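PDB 5OYN: dehydratase, IlvD/Edd family from Caulobacter crescentus, which catalyses the dehydration of D-xylonate to 2-dehydro-3-deoxy-D-arabinonate, and of D-gluconate, using a [2Fe-2S] cluster and a magnesium ion. Local coordinates for residues T177-S182 with D198-S203; N211-A216 with L317-Q322. All coordinates share one frame; numbering follows the deposited sequence.

Interaction 1. Residues T177-S182 with D198-S203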
loop_
_atom_site.group_PDB
_atom_site.type_symbol
_atom_site.label_atom_id
_atom_site.label_comp_id
_atom_site.label_asym_id
_atom_site.label_seq_id
_atom_site.Cartn_x
_atom_site.Cartn_y
_atom_site.Cartn_z
ATOM N N THR A 177 -30.283 1.135 12.626
ATOM C CA THR A 177 -31.576 0.721 13.141
ATOM C C THR A 177 -31.418 -0.211 14.324
ATOM O O THR A 177 -32.292 -0.259 15.192
ATOM C CB THR A 177 -32.412 0.065 12.042
ATOM O OG1 THR A 177 -32.116 -1.338 11.992
ATOM C CG2 THR A 177 -32.094 0.715 10.694
ATOM N N VAL A 178 -30.311 -0.949 14.391
ATOM C CA VAL A 178 -30.080 -1.797 15.554
ATOM C C VAL A 178 -29.904 -0.942 16.804
ATOM O O VAL A 178 -30.310 -1.345 17.895
ATOM C CB VAL A 178 -28.884 -2.749 15.298
ATOM C CG1 VAL A 178 -27.530 -2.034 15.413
ATOM C CG2 VAL A 178 -28.940 -3.938 16.232
ATOM N N ILE A 179 -29.360 0.268 16.668
ATOM C CA ILE A 179 -29.209 1.136 17.833
ATOM C C ILE A 179 -30.574 1.578 18.355
ATOM O O ILE A 179 -30.840 1.511 19.560
ATOM C CB ILE A 179 -28.319 2.347 17.501
ATOM C CG1 ILE A 179 -26.936 1.899 16.992
ATOM C CG2 ILE A 179 -28.190 3.259 18.716
ATOM C CD1 ILE A 179 -26.240 0.851 17.837
ATOM N N TRP A 180 -31.460 2.039 17.461
ATOM C CA TRP A 180 -32.766 2.537 17.898
ATOM C C TRP A 180 -33.647 1.420 18.441
ATOM O O TRP A 180 -34.378 1.634 19.413
ATOM C CB TRP A 180 -33.479 3.256 16.757
ATOM C CG TRP A 180 -32.551 3.914 15.807
ATOM C CD1 TRP A 180 -32.522 3.762 14.447
ATOM C CD2 TRP A 180 -31.505 4.827 16.133
ATOM N NE1 TRP A 180 -31.514 4.524 13.908
ATOM C CE2 TRP A 180 -30.870 5.185 14.922
ATOM C CE3 TRP A 180 -31.037 5.379 17.329
ATOM C CZ2 TRP A 180 -29.800 6.081 14.873
ATOM C CZ3 TRP A 180 -29.956 6.267 17.279
ATOM C CH2 TRP A 180 -29.358 6.611 16.059
ATOM N N ARG A 181 -33.609 0.224 17.829
ATOM C CA ARG A 181 -34.353 -0.906 18.390
ATOM C C ARG A 181 -33.752 -1.367 19.708
ATOM O O ARG A 181 -34.473 -1.847 20.583
ATOM C CB ARG A 181 -34.406 -2.091 17.416
ATOM C CG ARG A 181 -34.853 -1.731 16.018
ATOM C CD ARG A 181 -35.469 -2.886 15.233
ATOM N NE ARG A 181 -36.401 -2.339 14.236
ATOM C CZ ARG A 181 -36.393 -2.626 12.932
ATOM N NH1 ARG A 181 -35.504 -3.490 12.434
ATOM N NH2 ARG A 181 -37.285 -2.048 12.122
ATOM N N SER A 182 -32.444 -1.241 19.875
ATOM C CA SER A 182 -31.844 -1.712 21.110
ATOM C C SER A 182 -32.008 -0.713 22.236
ATOM O O SER A 182 -31.960 -1.116 23.403
ATOM C CB SER A 182 -30.360 -2.040 20.899
ATOM O OG SER A 182 -30.236 -3.320 20.294
ATOM N N ASP A 198 -22.900 -5.603 21.584
ATOM C CA ASP A 198 -22.551 -6.736 20.729
ATOM C C ASP A 198 -23.472 -6.862 19.529
ATOM O O ASP A 198 -23.011 -7.228 18.440
ATOM C CB ASP A 198 -22.538 -8.036 21.538
ATOM C CG ASP A 198 -21.413 -8.063 22.563
ATOM O OD1 ASP A 198 -21.250 -9.094 23.267
ATOM O OD2 ASP A 198 -20.688 -7.039 22.661
ATOM N N ARG A 199 -24.763 -6.568 19.708
ATOM C CA ARG A 199 -25.653 -6.430 18.558
ATOM C C ARG A 199 -25.194 -5.305 17.646
ATOM O O ARG A 199 -25.272 -5.418 16.418
ATOM C CB ARG A 199 -27.089 -6.168 19.009
ATOM C CG ARG A 199 -27.690 -7.231 19.892
ATOM C CD ARG A 199 -28.853 -6.679 20.681
ATOM N NE ARG A 199 -30.110 -7.293 20.260
ATOM C CZ ARG A 199 -30.555 -8.463 20.717
ATOM N NH1 ARG A 199 -29.840 -9.139 21.613
ATOM N NH2 ARG A 199 -31.713 -8.958 20.286
ATOM N N ALA A 200 -24.749 -4.193 18.229
ATOM C CA ALA A 200 -24.243 -3.092 17.421
ATOM C C ALA A 200 -23.049 -3.549 16.597
ATOM O O ALA A 200 -22.964 -3.267 15.396
ATOM C CB ALA A 200 -23.865 -1.908 18.315
ATOM N N ALA A 201 -22.128 -4.285 17.233
ATOM C CA ALA A 201 -20.948 -4.779 16.535
ATOM C C ALA A 201 -21.327 -5.746 15.422
ATOM O O ALA A 201 -20.725 -5.728 14.339
ATOM C CB ALA A 201 -20.000 -5.449 17.526
ATOM N N SER A 202 -22.323 -6.598 15.666
ATOM C CA SER A 202 -22.777 -7.503 14.619
ATOM C C SER A 202 -23.374 -6.759 13.430
ATOM O O SER A 202 -23.474 -7.334 12.341
ATOM C CB SER A 202 -23.797 -8.486 15.181
ATOM O OG SER A 202 -23.170 -9.681 15.588
ATOM N N SER A 203 -23.776 -5.502 13.612
ATOM C CA SER A 203 -24.394 -4.759 12.523
ATOM C C SER A 203 -23.385 -4.313 11.473
ATOM O O SER A 203 -23.803 -3.918 10.378
ATOM C CB SER A 203 -25.145 -3.547 13.079
ATOM O OG SER A 203 -24.322 -2.385 13.107
#
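V178 points its forked side chain at the helix of A200, and each branch finds a different partner. CG1 meets CB of S203 at 3.7 Å, while CG2, anti to the valine's own backbone N, lies 4.0 Å from CB of R199, the two side chains crossing obliquely. One turn on, S182 sets its hydroxyl beside the arginine's aliphatic part, with OG 3.7 Å from CD of R199. I179 leaves its helix at the flank, but its CD1 reaches across to CB of A200 at 3.7 Å. The two helices run nearly antiparallel, at 160°, with axes 9.3 Å apart, and form a helical hairpin. L35 and A34 of a neighbouring subunit pack on I179 and A200. Both serine hydroxyls turn back to their own segment: OG of S203 donates to the carbonyl O of A200 (2.8 Å) in the carbonyl plane, an oxygen that also takes the S203 N-H, and OG of S182 bonds weakly to V178 O. With these donors used locally and no hydrogen bond between the segments, the pairing rests on van der Waals packing of V178, I179 and A200 with S203 CB and the aliphatic part of R199.

Interaction 2. Residues N211-A216 with L317-Q322; sequences NTMGTA and LIVNMQ
The peptide group joining T212 to M213 has the methyl of M321 over one face: CE stands 3.4 Å from C of T212, almost straight above the peptide plane. The N-H of the same peptide is used by Q322, since N of M213 donates to O of Q322 at 2.8 Å with an N-H...O angle of 165°, and the donor lies in the plane of that carbonyl. The methyl lies against a peptide whose N-H is already taken up. Beyond it the two methionines cross at about a right angle. M213 starts with CG anti to its backbone N (chi1 -179°) and then bends twice, which brings its CE to 3.6 Å from SD of M321 and to 4.0 Å from CG2 of V319. F332 of helix 329-335 packs against all three side chains. On the other flank CG2 of T212 touches CB of Q322 at 3.6 Å, while OG1 of T212 bonds to O of S175 and NE2 of Q322 to O of K326. Cut back to an alanine, M321 would probably no longer cover this peptide face, and the M213 methyl would lose its sulfur neighbour but keep V319. M213 centres an inverse gamma turn and G214 occupies the N-cap position of helix 215-225, whose A216 touches the [2Fe-2S] cluster; C210, a cluster ligand, immediately precedes N211. One backbone bond and a sulfur-rich apolar patch thus fasten the segment following a cluster ligand to loop 317-322, about a hundred residues further along, with the polar side-chain ends satisfied by other residues.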
loop_
_atom_site.group_PDB
_atom_site.type_symbol
_atom_site.label_atom_id
_atom_site.label_comp_id
_atom_site.label_asym_id
_atom_site.label_seq_id
_atom_site.Cartn_x
_atom_site.Cartn_y
_atom_site.Cartn_z
ATOM N N ASN A 211 -25.684 -0.374 6.092
ATOM C CA ASN A 211 -26.244 -1.365 5.177
ATOM C C ASN A 211 -27.765 -1.341 5.119
ATOM O O ASN A 211 -28.355 -2.185 4.437
ATOM C CB ASN A 211 -25.758 -2.786 5.538
ATOM C CG ASN A 211 -26.033 -3.166 6.990
ATOM O OD1 ASN A 211 -26.836 -2.523 7.679
ATOM N ND2 ASN A 211 -25.369 -4.229 7.461
ATOM N N THR A 212 -28.401 -0.418 5.831
ATOM C CA THR A 212 -29.820 -0.107 5.719
ATOM C C THR A 212 -30.024 1.014 4.697
ATOM O O THR A 212 -29.073 1.661 4.249
ATOM C CB THR A 212 -30.355 0.317 7.078
ATOM O OG1 THR A 212 -29.364 1.132 7.722
ATOM C CG2 THR A 212 -30.626 -0.904 7.939
ATOM N N MET A 213 -31.283 1.260 4.328
ATOM C CA MET A 213 -31.591 2.370 3.425
ATOM C C MET A 213 -31.578 3.704 4.180
ATOM O O MET A 213 -32.575 4.417 4.283
ATOM C CB MET A 213 -32.925 2.136 2.741
ATOM C CG MET A 213 -33.317 3.228 1.752
ATOM S SD MET A 213 -32.233 3.298 0.328
ATOM C CE MET A 213 -32.677 1.731 -0.434
ATOM N N GLY A 214 -30.419 4.026 4.733
ATOM C CA GLY A 214 -30.211 5.273 5.433
ATOM C C GLY A 214 -29.724 6.350 4.490
ATOM O O GLY A 214 -29.920 6.281 3.274
ATOM N N THR A 215 -29.067 7.363 5.062
ATOM C CA THR A 215 -28.672 8.511 4.251
ATOM C C THR A 215 -27.648 8.115 3.201
ATOM O O THR A 215 -27.709 8.598 2.061
ATOM C CB THR A 215 -28.114 9.631 5.127
ATOM O OG1 THR A 215 -28.961 9.816 6.262
ATOM C CG2 THR A 215 -28.021 10.924 4.335
ATOM N N ALA A 216 -26.708 7.230 3.568
ATOM C CA ALA A 216 -25.633 6.849 2.656
ATOM C C ALA A 216 -26.170 6.055 1.476
ATOM O O ALA A 216 -25.857 6.355 0.318
ATOM C CB ALA A 216 -24.563 6.045 3.400
ATOM N N LEU A 317 -44.050 2.730 -1.753
ATOM C CA LEU A 317 -42.783 2.171 -1.296
ATOM C C LEU A 317 -42.584 0.806 -1.937
ATOM O O LEU A 317 -43.416 -0.088 -1.755
ATOM C CB LEU A 317 -42.783 2.047 0.225
ATOM C CG LEU A 317 -41.671 1.183 0.810
ATOM C CD1 LEU A 317 -40.318 1.874 0.640
ATOM C CD2 LEU A 317 -41.947 0.849 2.267
ATOM N N ILE A 318 -41.490 0.622 -2.676
ATOM C CA ILE A 318 -41.294 -0.630 -3.401
ATOM C C ILE A 318 -40.041 -1.404 -3.010
ATOM O O ILE A 318 -39.925 -2.570 -3.408
ATOM C CB ILE A 318 -41.328 -0.424 -4.929
ATOM C CG1 ILE A 318 -40.430 0.729 -5.351
ATOM C CG2 ILE A 318 -42.762 -0.210 -5.395
ATOM C CD1 ILE A 318 -40.222 0.764 -6.854
ATOM N N VAL A 319 -39.110 -0.852 -2.230
ATOM C CA VAL A 319 -37.924 -1.613 -1.837
ATOM C C VAL A 319 -38.101 -2.113 -0.411
ATOM O O VAL A 319 -38.435 -1.342 0.496
ATOM C CB VAL A 319 -36.619 -0.805 -2.004
ATOM C CG1 VAL A 319 -36.621 -0.054 -3.320
ATOM C CG2 VAL A 319 -36.358 0.124 -0.830
ATOM N N ASN A 320 -37.883 -3.414 -0.222
ATOM C CA ASN A 320 -38.204 -4.095 1.030
ATOM C C ASN A 320 -36.970 -4.125 1.936
ATOM O O ASN A 320 -36.419 -5.169 2.263
ATOM C CB ASN A 320 -38.726 -5.494 0.743
ATOM C CG ASN A 320 -39.373 -6.118 1.955
ATOM O OD1 ASN A 320 -39.536 -5.457 2.988
ATOM N ND2 ASN A 320 -39.726 -7.400 1.850
ATOM N N MET A 321 -36.583 -2.936 2.384
ATOM C CA MET A 321 -35.320 -2.708 3.062
ATOM C C MET A 321 -35.536 -1.932 4.358
ATOM O O MET A 321 -36.233 -0.911 4.366
ATOM C CB MET A 321 -34.378 -1.932 2.137
ATOM C CG MET A 321 -32.928 -2.329 2.217
ATOM S SD MET A 321 -31.964 -1.469 0.967
ATOM C CE MET A 321 -30.599 -0.873 1.983
ATOM N N GLN A 322 -34.900 -2.393 5.444
ATOM C CA GLN A 322 -34.828 -1.643 6.693
ATOM C C GLN A 322 -34.370 -0.211 6.434
ATOM O O GLN A 322 -33.515 0.012 5.571
ATOM C CB GLN A 322 -33.877 -2.346 7.664
ATOM C CG GLN A 322 -34.585 -3.341 8.554
ATOM C CD GLN A 322 -33.655 -4.292 9.282
ATOM O OE1 GLN A 322 -32.966 -3.910 10.235
ATOM N NE2 GLN A 322 -33.636 -5.548 8.841
#

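Overall arrangement
Interactions 1 and 2 follow one another along the chain, their centres about 16 Å apart on the same side of the chain's centre, and all four segments belong to the N-terminal region of the dehydratase. Helix 193-202 leads through the loop holding the cluster ligand C210 into helix 215-225, so one continuous run supplies a segment to each contact. They also touch in space: OG1 of T177 lies 3.2 Å from OE1 of Q322, a probable hydrogen bond, and CG2 of T177 packs on CG2 of T212. Interaction 1 faces other subunits of the tetramer, whereas interaction 2 is internal and borders the cluster, so the two adjoining contacts lie between the subunit interface and the cluster.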